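Local coordinates for uncharacterized protein LPG1670 (Legionella pneumophila subsp. pneumophila, PDB 5T2X) that is of unknown function, being an all-helical single-chain Legionella protein of an uncharacterised family whose row of packed helices is consistent with a helical-repeat scaffold, at residues E121-S126 with Y135-T140; K163-H168 with L174-T179; S139-E144 with L158-K163; T45-T50 with I98-Q103. All blocks are in the same frame, centred on the assembly; numbering follows the deposited sequence.

Overall arrangement
The four contacts illustrate how an all-helical chain is built by packing helices on one another, mostly on their chain neighbours. Interactions 1, 2 and 3 form one continuous patch. Interaction 3 shares helix 132-147 with interaction 1 and helix 153-167 with interaction 2, and its centre lies about 9 Å from the centre of each. Interactions 1 and 2, with centres about 13 Å apart, still touch, Asn136 and Ser139 packing against Leu175. Interaction 4 extends the series toward the N-terminal end: its centre is about 14 Å from that of interaction 1, which it meets where Phe100 lies against Lys125 and Ser126, but about 24 Å from that of interaction 2, with no touch.

Interaction 1: residues E121-S126 with Y135-T140; sequences EFLKKS and YNSLST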
# COMPACT_ATOMS: atom_id res chain seq x y z
N GLU A 121 12.73 -5.49 -7.93
CA GLU A 121 11.82 -6.20 -8.82
C GLU A 121 10.61 -6.73 -8.07
O GLU A 121 9.48 -6.66 -8.56
CB GLU A 121 12.58 -7.34 -9.52
CG GLU A 121 11.79 -8.06 -10.60
CD GLU A 121 12.69 -8.86 -11.53
OE1 GLU A 121 13.54 -8.24 -12.21
OE2 GLU A 121 12.56 -10.10 -11.57
N PHE A 122 10.82 -7.27 -6.86
CA PHE A 122 9.69 -7.73 -6.06
C PHE A 122 8.90 -6.56 -5.48
O PHE A 122 7.68 -6.66 -5.33
CB PHE A 122 10.16 -8.65 -4.94
CG PHE A 122 10.38 -10.07 -5.38
CD1 PHE A 122 9.31 -10.86 -5.77
CD2 PHE A 122 11.65 -10.63 -5.37
CE1 PHE A 122 9.50 -12.17 -6.17
CE2 PHE A 122 11.85 -11.94 -5.77
CZ PHE A 122 10.77 -12.71 -6.17
N LEU A 123 9.57 -5.46 -5.14
CA LEU A 123 8.86 -4.30 -4.62
C LEU A 123 7.89 -3.74 -5.65
O LEU A 123 6.78 -3.32 -5.30
CB LEU A 123 9.85 -3.22 -4.19
CG LEU A 123 10.58 -3.44 -2.85
CD1 LEU A 123 11.53 -2.28 -2.57
CD2 LEU A 123 9.58 -3.60 -1.72
N LYS A 124 8.27 -3.75 -6.93
CA LYS A 124 7.40 -3.23 -7.97
C LYS A 124 6.25 -4.18 -8.28
O LYS A 124 5.15 -3.73 -8.60
CB LYS A 124 8.22 -2.94 -9.24
CG LYS A 124 9.18 -1.78 -9.06
CD LYS A 124 9.99 -1.50 -10.31
CE LYS A 124 10.94 -0.33 -10.10
NZ LYS A 124 11.78 -0.06 -11.29
N LYS A 125 6.48 -5.50 -8.19
CA LYS A 125 5.37 -6.43 -8.29
C LYS A 125 4.43 -6.28 -7.10
O LYS A 125 3.21 -6.40 -7.25
CB LYS A 125 5.89 -7.87 -8.38
CG LYS A 125 6.78 -8.13 -9.59
CD LYS A 125 7.40 -9.51 -9.53
CE LYS A 125 6.35 -10.60 -9.62
NZ LYS A 125 5.61 -10.56 -10.91
N SER A 126 4.99 -6.00 -5.92
CA SER A 126 4.15 -5.75 -4.75
C SER A 126 3.38 -4.44 -4.90
O SER A 126 2.21 -4.36 -4.54
CB SER A 126 5.02 -5.72 -3.49
OG SER A 126 4.23 -5.53 -2.33
N TYR A 135 4.73 0.63 -1.53
CA TYR A 135 4.73 2.07 -1.79
C TYR A 135 5.58 2.82 -0.78
O TYR A 135 6.30 3.76 -1.13
CB TYR A 135 3.29 2.60 -1.78
CG TYR A 135 2.50 2.27 -3.02
CD1 TYR A 135 3.10 2.28 -4.27
CD2 TYR A 135 1.15 1.96 -2.95
CE1 TYR A 135 2.38 1.99 -5.42
CE2 TYR A 135 0.42 1.66 -4.09
CZ TYR A 135 1.04 1.67 -5.32
OH TYR A 135 0.32 1.38 -6.45
N ASN A 136 5.53 2.41 0.49
CA ASN A 136 6.34 3.05 1.51
C ASN A 136 7.83 2.81 1.26
O ASN A 136 8.64 3.75 1.34
CB ASN A 136 5.94 2.54 2.90
CG ASN A 136 6.71 3.22 4.02
OD1 ASN A 136 7.08 4.39 3.91
ND2 ASN A 136 6.96 2.48 5.09
N SER A 137 8.20 1.57 0.96
CA SER A 137 9.61 1.25 0.75
C SER A 137 10.12 1.85 -0.56
O SER A 137 11.27 2.31 -0.63
CB SER A 137 9.81 -0.27 0.77
OG SER A 137 11.17 -0.61 0.61
N LEU A 138 9.29 1.85 -1.61
CA LEU A 138 9.72 2.43 -2.88
C LEU A 138 9.88 3.94 -2.78
O LEU A 138 10.76 4.51 -3.44
CB LEU A 138 8.73 2.07 -3.98
CG LEU A 138 8.83 0.66 -4.55
CD1 LEU A 138 7.69 0.39 -5.52
CD2 LEU A 138 10.18 0.46 -5.24
N SER A 139 9.04 4.62 -1.99
CA SER A 139 9.19 6.06 -1.82
C SER A 139 10.48 6.40 -1.08
O SER A 139 11.11 7.42 -1.37
CB SER A 139 7.99 6.65 -1.10
OG SER A 139 7.90 6.16 0.23
N THR A 140 10.88 5.56 -0.12
CA THR A 140 12.18 5.74 0.51
C THR A 140 13.31 5.53 -0.49
O THR A 140 14.29 6.28 -0.50
CB THR A 140 12.33 4.78 1.70
OG1 THR A 140 11.33 5.08 2.68
CG2 THR A 140 13.71 4.90 2.32
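Leu123 and Leu138 carry the apolar part of this contact, their side chains sliding past each other in opposite directions. CB of Leu123 rests on CD2 of Leu138 at 3.8 Å, while the other methyl, Leu138 CD1, lies 3.8 Å from the backbone oxygen Leu123 O. At the margin the aliphatic CG of Lys124 brushes Leu138 CD1 (4.4 Å), its long extended chain running on toward solvent.

The two segments belong to consecutive helices, 117-128 and 132-147, which form a helical hairpin splayed well away from antiparallel: the segment axes make an angle of 132° and approach to 9.6 Å. Phe115, just before the first helix, touches both Leu123 and Ser137, and Tyr160 of helix 153-167 packs on Leu138.

No hydrogen bond joins the segments. The hydroxyl of Ser137 makes only a van der Waals contact across the interface, OG meeting the methyl Leu123 CD1 at 3.6 Å, with OG opposite the backbone N (chi1 -178°) and thus swung toward the leucine. Within helix 132-147, Ser139 OG donates to Asn136 O at 2.8 Å from above the carbonyl plane, on the same face from which Thr140 N reaches that oxygen.

Interaction 2: residues K163-H168 with L174-T179; sequences KACQYH and LLFYKT
Cys165 and Phe176 meet through sulfur: SG lies 3.5 Å from the benzylic carbon Phe176 CB and 4.0 Å from Phe176 CG, where the ring begins. The approach to the ring is oblique, with SG 4.9 Å from the centroid of the Phe176 ring and 51° off its normal, so this is a cysteine sulfur-aromatic contact centred on the root of the side chain. The phenylalanine torsion explains it: with CG swung away from the backbone N (chi1 -168°), the ring stands out from its own helix toward Leu158 of helix 153-167, and CB is left facing the sulfur. A second, smaller contact lies beside it. The methyl Ala164 CB touches one branch of Leu175, CD2, at 3.7 Å. Leu175 has its CG opposite the backbone N (chi1 172°), and the fork at CG sends CD2 to the alanine, while its other methyl, CD1, faces helix 132-147 at Asn136 and Ser139.

The segments lie at the consecutive helices 153-167 and 169-185; near the turn between them His168 bonds through ND1 to Tyr86 OH and through NE2 to His130 O. Within the second helix, Thr179 OG1 donates to Leu175 O at 2.7 Å, while Thr179 N reaches the same oxygen from the opposite face of its plane. Since no hydrogen bond crosses between the segments, the two helices are held here by shape and dispersion, with the polarisable sulfur probably contributing against the aromatic side chain.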
# COMPACT_ATOMS: atom_id res chain seq x y z
N LYS A 163 0.01 7.19 -4.60
CA LYS A 163 -0.68 5.93 -4.80
C LYS A 163 -1.10 5.31 -3.48
O LYS A 163 -2.16 4.67 -3.40
CB LYS A 163 0.21 4.96 -5.59
CG LYS A 163 0.09 5.11 -7.10
CD LYS A 163 -1.30 4.71 -7.56
CE LYS A 163 -1.46 4.87 -9.06
NZ LYS A 163 -2.83 4.50 -9.50
N ALA A 164 -0.30 5.49 -2.42
CA ALA A 164 -0.70 4.99 -1.11
C ALA A 164 -1.96 5.68 -0.61
O ALA A 164 -2.74 5.08 0.13
CB ALA A 164 0.45 5.15 -0.12
N CYS A 165 -2.17 6.94 -1.01
CA CYS A 165 -3.38 7.65 -0.61
C CYS A 165 -4.61 7.09 -1.30
O CYS A 165 -5.72 7.16 -0.75
CB CYS A 165 -3.25 9.14 -0.93
SG CYS A 165 -1.92 9.98 -0.06
N GLN A 166 -4.46 6.52 -2.50
CA GLN A 166 -5.60 6.01 -3.24
C GLN A 166 -6.20 4.76 -2.59
O GLN A 166 -7.37 4.46 -2.82
CB GLN A 166 -5.22 5.68 -4.68
CG GLN A 166 -4.82 6.88 -5.52
CD GLN A 166 -4.63 6.52 -6.98
OE1 GLN A 166 -5.15 5.51 -7.45
NE2 GLN A 166 -3.88 7.34 -7.71
N TYR A 167 -5.42 4.03 -1.80
CA TYR A 167 -5.86 2.73 -1.31
C TYR A 167 -5.71 2.52 0.19
O TYR A 167 -6.27 1.54 0.70
CB TYR A 167 -5.09 1.61 -2.03
CG TYR A 167 -5.06 1.72 -3.54
CD1 TYR A 167 -6.14 1.32 -4.31
CD2 TYR A 167 -3.94 2.22 -4.20
CE1 TYR A 167 -6.12 1.41 -5.69
CE2 TYR A 167 -3.91 2.32 -5.58
CZ TYR A 167 -5.00 1.92 -6.32
OH TYR A 167 -4.97 2.01 -7.69
N HIS A 168 -4.99 3.38 0.91
CA HIS A 168 -4.63 3.04 2.29
C HIS A 168 -5.00 4.12 3.30
O HIS A 168 -4.40 4.17 4.38
CB HIS A 168 -3.14 2.70 2.36
CG HIS A 168 -2.76 1.53 1.51
ND1 HIS A 168 -3.15 0.24 1.81
CD2 HIS A 168 -2.07 1.45 0.35
CE1 HIS A 168 -2.69 -0.58 0.89
NE2 HIS A 168 -2.04 0.13 -0.01
N LEU A 174 -0.69 9.87 5.62
CA LEU A 174 0.44 10.16 6.49
C LEU A 174 1.76 9.94 5.77
O LEU A 174 2.73 10.68 6.01
CB LEU A 174 0.38 9.30 7.76
CG LEU A 174 -0.63 9.75 8.81
CD1 LEU A 174 -0.56 8.86 10.04
CD2 LEU A 174 -0.40 11.21 9.18
N LEU A 175 1.82 8.95 4.88
CA LEU A 175 3.02 8.76 4.06
C LEU A 175 3.22 9.93 3.11
O LEU A 175 4.35 10.43 2.96
CB LEU A 175 2.93 7.44 3.29
CG LEU A 175 4.03 7.19 2.25
CD1 LEU A 175 5.40 7.13 2.92
CD2 LEU A 175 3.75 5.91 1.47
N PHE A 176 2.15 10.38 2.46
CA PHE A 176 2.23 11.56 1.60
C PHE A 176 2.64 12.79 2.40
O PHE A 176 3.44 13.61 1.92
CB PHE A 176 0.89 11.79 0.90
CG PHE A 176 0.94 12.80 -0.21
CD1 PHE A 176 0.77 14.15 0.05
CD2 PHE A 176 1.14 12.39 -1.52
CE1 PHE A 176 0.81 15.08 -0.98
CE2 PHE A 176 1.18 13.32 -2.55
CZ PHE A 176 1.01 14.66 -2.28
N TYR A 177 2.12 12.92 3.61
CA TYR A 177 2.48 14.05 4.46
C TYR A 177 3.96 14.01 4.83
O TYR A 177 4.67 15.02 4.72
CB TYR A 177 1.61 14.06 5.72
CG TYR A 177 2.30 14.53 6.98
CD1 TYR A 177 2.50 15.88 7.22
CD2 TYR A 177 2.74 13.61 7.93
CE1 TYR A 177 3.14 16.31 8.38
CE2 TYR A 177 3.37 14.03 9.09
CZ TYR A 177 3.57 15.38 9.31
OH TYR A 177 4.19 15.80 10.46
N LYS A 178 4.45 12.84 5.25
CA LYS A 178 5.86 12.72 5.60
C LYS A 178 6.76 12.87 4.38
O LYS A 178 7.87 13.40 4.49
CB LYS A 178 6.12 11.38 6.28
CG LYS A 178 7.50 11.26 6.91
CD LYS A 178 7.72 12.33 7.97
CE LYS A 178 9.11 12.24 8.57
NZ LYS A 178 9.33 13.27 9.62
N THR A 179 6.29 12.42 3.21
CA THR A 179 7.09 12.58 1.99
C THR A 179 7.24 14.05 1.62
O THR A 179 8.32 14.47 1.19
CB THR A 179 6.44 11.80 0.85
OG1 THR A 179 6.38 10.41 1.19
CG2 THR A 179 7.25 11.95 -0.44

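Interaction 3: residues S139-E144 with L158-K163; sequences STWAYE and LHYAQK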
# COMPACT_ATOMS: atom_id res chain seq x y z
N SER A 139 9.04 4.62 -1.99
CA SER A 139 9.19 6.06 -1.82
C SER A 139 10.48 6.40 -1.08
O SER A 139 11.11 7.42 -1.37
CB SER A 139 7.99 6.65 -1.10
OG SER A 139 7.90 6.16 0.23
N THR A 140 10.88 5.56 -0.12
CA THR A 140 12.18 5.74 0.51
C THR A 140 13.31 5.53 -0.49
O THR A 140 14.29 6.28 -0.50
CB THR A 140 12.33 4.78 1.70
OG1 THR A 140 11.33 5.08 2.68
CG2 THR A 140 13.71 4.90 2.32
N TRP A 141 13.19 4.51 -1.34
CA TRP A 141 14.20 4.25 -2.36
C TRP A 141 14.36 5.44 -3.30
O TRP A 141 15.47 5.87 -3.60
CB TRP A 141 13.84 2.99 -3.14
CG TRP A 141 14.56 2.83 -4.44
CD1 TRP A 141 15.86 2.47 -4.62
CD2 TRP A 141 14.01 3.00 -5.75
NE1 TRP A 141 16.16 2.42 -5.96
CE2 TRP A 141 15.04 2.74 -6.68
CE3 TRP A 141 12.75 3.36 -6.24
CZ2 TRP A 141 14.85 2.83 -8.05
CZ3 TRP A 141 12.56 3.44 -7.61
CH2 TRP A 141 13.60 3.18 -8.50
N ALA A 142 13.24 5.99 -3.78
CA ALA A 142 13.31 7.12 -4.70
C ALA A 142 13.78 8.38 -3.99
O ALA A 142 14.43 9.23 -4.61
CB ALA A 142 11.96 7.34 -5.37
N TYR A 143 13.47 8.53 -2.70
CA TYR A 143 13.90 9.71 -1.97
C TYR A 143 15.41 9.72 -1.79
O TYR A 143 16.05 10.77 -1.93
CB TYR A 143 13.20 9.80 -0.62
CG TYR A 143 13.64 10.99 0.21
CD1 TYR A 143 13.21 12.27 -0.11
CD2 TYR A 143 14.50 10.83 1.29
CE1 TYR A 143 13.61 13.36 0.64
CE2 TYR A 143 14.91 11.92 2.04
CZ TYR A 143 14.46 13.18 1.71
OH TYR A 143 14.86 14.27 2.45
N GLU A 144 16.00 8.57 -1.46
CA GLU A 144 17.45 8.50 -1.32
C GLU A 144 18.14 8.73 -2.66
O GLU A 144 19.22 9.32 -2.71
CB GLU A 144 17.86 7.15 -0.72
CG GLU A 144 17.36 6.94 0.70
CD GLU A 144 17.90 7.96 1.68
OE1 GLU A 144 19.04 8.45 1.48
OE2 GLU A 144 17.19 8.29 2.65
N LEU A 158 7.10 11.16 -4.67
CA LEU A 158 5.76 11.67 -4.40
C LEU A 158 4.69 10.81 -5.08
O LEU A 158 3.58 10.69 -4.56
CB LEU A 158 5.65 13.12 -4.85
CG LEU A 158 4.49 13.92 -4.24
CD1 LEU A 158 4.63 13.97 -2.73
CD2 LEU A 158 4.47 15.33 -4.82
N HIS A 159 5.02 10.22 -6.23
CA HIS A 159 4.06 9.37 -6.92
C HIS A 159 3.72 8.13 -6.10
O HIS A 159 2.56 7.73 -6.01
CB HIS A 159 4.59 8.96 -8.29
CG HIS A 159 3.76 7.93 -8.98
ND1 HIS A 159 2.50 8.19 -9.46
CD2 HIS A 159 4.01 6.62 -9.25
CE1 HIS A 159 2.00 7.09 -10.01
NE2 HIS A 159 2.90 6.13 -9.90
N TYR A 160 4.73 7.50 -5.49
CA TYR A 160 4.48 6.31 -4.69
C TYR A 160 3.65 6.65 -3.46
O TYR A 160 2.78 5.86 -3.06
CB TYR A 160 5.81 5.66 -4.29
CG TYR A 160 6.55 5.03 -5.45
CD1 TYR A 160 5.88 4.29 -6.42
CD2 TYR A 160 7.92 5.20 -5.59
CE1 TYR A 160 6.55 3.72 -7.48
CE2 TYR A 160 8.61 4.63 -6.65
CZ TYR A 160 7.92 3.90 -7.60
OH TYR A 160 8.59 3.33 -8.65
N ALA A 161 3.90 7.81 -2.85
CA ALA A 161 3.10 8.23 -1.70
C ALA A 161 1.68 8.58 -2.12
O ALA A 161 0.73 8.34 -1.37
CB ALA A 161 3.77 9.41 -1.00
N GLN A 162 1.52 9.16 -3.32
CA GLN A 162 0.18 9.50 -3.80
C GLN A 162 -0.63 8.24 -4.07
O GLN A 162 -1.84 8.20 -3.80
CB GLN A 162 0.29 10.35 -5.06
CG GLN A 162 -1.04 10.66 -5.73
CD GLN A 162 -0.90 11.61 -6.91
OE1 GLN A 162 0.16 12.18 -7.13
NE2 GLN A 162 -1.98 11.77 -7.66
N LYS A 163 0.01 7.19 -4.60
CA LYS A 163 -0.68 5.93 -4.80
C LYS A 163 -1.10 5.31 -3.48
O LYS A 163 -2.16 4.67 -3.40
CB LYS A 163 0.21 4.96 -5.59
CG LYS A 163 0.09 5.11 -7.10
CD LYS A 163 -1.30 4.71 -7.56
CE LYS A 163 -1.46 4.87 -9.06
NZ LYS A 163 -2.83 4.50 -9.50
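Tyr160 contributes the largest share of the buried surface, reaching across the face of helix 132-147 and meeting three of its residues in turn. At its base, the methylene carbons Tyr160 CB and Ser139 CB are 4.0 Å apart, and the ring carbon Tyr160 CD2 comes within 3.8 Å of Ser139 N, reached obliquely. Here too the backbones are nearest, with the CA atoms of Ser139 and Tyr160 5.5 Å apart. Such closeness suits a small serine, whose CB meets the tyrosine; its OG, the partner of Asn136, is turned between the backbone N and the carbonyl carbon (chi1 65°).

Farther out, the tyrosine ring uses its rim. Ala142 CB sits at the edge of the ring near its plane, 4.5 Å from Tyr160 CE2. Trp141 also reaches that edge: its CZ3 lies 4.2 Å from Tyr160 CE2 and 4.1 Å from Tyr160 OH, the hydroxyl in turn standing at the edge of the indole. The two side chains cross obliquely, edge meeting edge with no stacked faces. The indole also meets the ring of Phe115, with the planes at about 50°.

The helices run nearly antiparallel, at 161° with segment axes 9.0 Å apart, as in a helical hairpin. Helix 169-185 packs across both: Leu175 touches Ser139 of one and Ala161 of the other, and Thr179 also meets Ala161, so that helices 132-147, 153-167 and 169-185 pack together as a three-helix cluster.

Interaction 4: residues T45-T50 with I98-Q103; sequences TLIKYT and IYFYGQ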
# COMPACT_ATOMS: atom_id res chain seq x y z
N THR A 45 3.14 -21.07 -5.87
CA THR A 45 2.67 -21.70 -7.10
C THR A 45 1.31 -21.14 -7.52
O THR A 45 1.06 -20.95 -8.72
CB THR A 45 2.60 -23.21 -6.92
OG1 THR A 45 3.86 -23.69 -6.44
CG2 THR A 45 2.27 -23.90 -8.24
N LEU A 46 0.43 -20.87 -6.56
CA LEU A 46 -0.88 -20.30 -6.87
C LEU A 46 -0.73 -18.96 -7.58
O LEU A 46 -1.35 -18.72 -8.63
CB LEU A 46 -1.70 -20.13 -5.60
CG LEU A 46 -3.00 -19.32 -5.73
CD1 LEU A 46 -3.99 -20.02 -6.66
CD2 LEU A 46 -3.62 -19.06 -4.37
N ILE A 47 0.10 -18.07 -7.03
CA ILE A 47 0.31 -16.76 -7.65
C ILE A 47 0.95 -16.92 -9.02
O ILE A 47 0.57 -16.24 -9.99
CB ILE A 47 1.15 -15.86 -6.73
CG1 ILE A 47 0.37 -15.54 -5.45
CG2 ILE A 47 1.57 -14.59 -7.45
CD1 ILE A 47 1.13 -14.67 -4.48
N LYS A 48 1.91 -17.84 -9.14
CA LYS A 48 2.56 -18.07 -10.42
C LYS A 48 1.58 -18.59 -11.47
O LYS A 48 1.73 -18.28 -12.66
CB LYS A 48 3.73 -19.04 -10.24
CG LYS A 48 4.54 -19.31 -11.48
CD LYS A 48 5.89 -19.90 -11.12
CE LYS A 48 6.49 -20.64 -12.29
NZ LYS A 48 5.62 -21.78 -12.68
N TYR A 49 0.58 -19.36 -11.06
CA TYR A 49 -0.41 -19.84 -12.02
C TYR A 49 -1.30 -18.70 -12.51
O TYR A 49 -1.65 -18.65 -13.70
CB TYR A 49 -1.27 -20.95 -11.40
CG TYR A 49 -0.61 -22.31 -11.37
CD1 TYR A 49 0.74 -22.46 -11.67
CD2 TYR A 49 -1.34 -23.44 -11.06
CE1 TYR A 49 1.34 -23.71 -11.65
CE2 TYR A 49 -0.75 -24.69 -11.03
CZ TYR A 49 0.59 -24.82 -11.33
OH TYR A 49 1.18 -26.06 -11.30
N THR A 50 -1.67 -17.78 -11.62
CA THR A 50 -2.50 -16.65 -12.03
C THR A 50 -1.76 -15.73 -13.00
O THR A 50 -2.40 -15.05 -13.81
CB THR A 50 -2.97 -15.85 -10.81
OG1 THR A 50 -1.84 -15.28 -10.14
CG2 THR A 50 -3.73 -16.75 -9.85
N ILE A 98 1.31 -8.63 0.02
CA ILE A 98 2.07 -9.07 1.19
C ILE A 98 3.12 -10.09 0.79
O ILE A 98 4.27 -10.04 1.26
CB ILE A 98 1.12 -9.62 2.26
CG1 ILE A 98 0.25 -8.51 2.84
CG2 ILE A 98 1.90 -10.32 3.37
CD1 ILE A 98 -0.90 -9.02 3.68
N TYR A 99 2.76 -11.03 -0.09
CA TYR A 99 3.70 -12.06 -0.50
C TYR A 99 4.89 -11.47 -1.24
O TYR A 99 6.05 -11.76 -0.92
CB TYR A 99 2.99 -13.10 -1.38
CG TYR A 99 3.94 -14.05 -2.07
CD1 TYR A 99 4.46 -15.16 -1.41
CD2 TYR A 99 4.33 -13.83 -3.39
CE1 TYR A 99 5.34 -16.02 -2.04
CE2 TYR A 99 5.20 -14.69 -4.02
CZ TYR A 99 5.70 -15.78 -3.35
OH TYR A 99 6.57 -16.64 -3.98
N PHE A 100 4.62 -10.63 -2.25
CA PHE A 100 5.71 -10.04 -3.02
C PHE A 100 6.59 -9.15 -2.15
O PHE A 100 7.80 -9.07 -2.37
CB PHE A 100 5.15 -9.25 -4.20
CG PHE A 100 4.63 -10.11 -5.32
CD1 PHE A 100 5.32 -11.25 -5.71
CD2 PHE A 100 3.46 -9.79 -5.98
CE1 PHE A 100 4.85 -12.04 -6.74
CE2 PHE A 100 2.98 -10.58 -7.01
CZ PHE A 100 3.68 -11.71 -7.39
N TYR A 101 6.01 -8.47 -1.16
CA TYR A 101 6.82 -7.68 -0.25
C TYR A 101 7.69 -8.57 0.63
O TYR A 101 8.84 -8.22 0.93
CB TYR A 101 5.94 -6.77 0.60
CG TYR A 101 6.73 -5.83 1.48
CD1 TYR A 101 7.29 -4.67 0.95
CD2 TYR A 101 6.94 -6.10 2.82
CE1 TYR A 101 8.03 -3.80 1.74
CE2 TYR A 101 7.67 -5.24 3.62
CZ TYR A 101 8.21 -4.09 3.07
OH TYR A 101 8.94 -3.24 3.87
N GLY A 102 7.15 -9.71 1.05
CA GLY A 102 7.97 -10.66 1.80
C GLY A 102 9.12 -11.20 0.98
O GLY A 102 10.23 -11.39 1.50
N GLN A 103 8.89 -11.45 -0.31
CA GLN A 103 9.97 -11.89 -1.18
C GLN A 103 11.01 -10.79 -1.35
O GLN A 103 12.21 -11.09 -1.49
CB GLN A 103 9.41 -12.31 -2.55
CG GLN A 103 8.52 -13.54 -2.50
CD GLN A 103 9.26 -14.76 -1.97
OE1 GLN A 103 8.97 -15.24 -0.87
NE2 GLN A 103 10.20 -15.27 -2.75
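Ile47 joins helix 43-52, the third of the chain, to the long helix 91-111 by packing against two consecutive aromatic residues, Tyr99 and Phe100, a helix-to-helix contact between elements well separated in the chain. The isoleucine divides its two branches between the rings. Its CG1 arm runs fully extended (chi2 180°) to CD1, which lies 3.5 Å from Tyr99 CD2 and 3.8 Å from Tyr99 CG, meeting the ring obliquely near its attachment. The other branch, CG2, touches the far end of the second ring, 3.6 Å from Phe100 CZ. Ile47 comes slantwise to Tyr99, whereas Ile47 and Phe100 slide past each other in opposite directions.

The aromatic pair is itself braced. Phe100 CE1 lies in the plane of the Tyr99 ring, at its edge, and Gln103 CG lies over one face toward its rim, 3.7 Å above the plane of the Tyr99 ring. Tyr99 CG stands opposite its backbone N (chi1 168°), which carries the phenol toward helix 43-52, where its OH is hydrogen-bonded to Thr44 OG1. Phe100 also packs on Glu51 of that helix and, beyond it, on Lys125 and Ser126 of helix 117-128. About one turn on from Ile47 in the same helix, Thr50 OG1 donates to Ile47 O at 2.6 Å.

Between the two segments every contact is apolar, so a single branched side chain with one methyl for each ring makes the join, while the tyrosine hydroxyl adds, just beyond, a polar link that probably helps to fix the rotation of its ring.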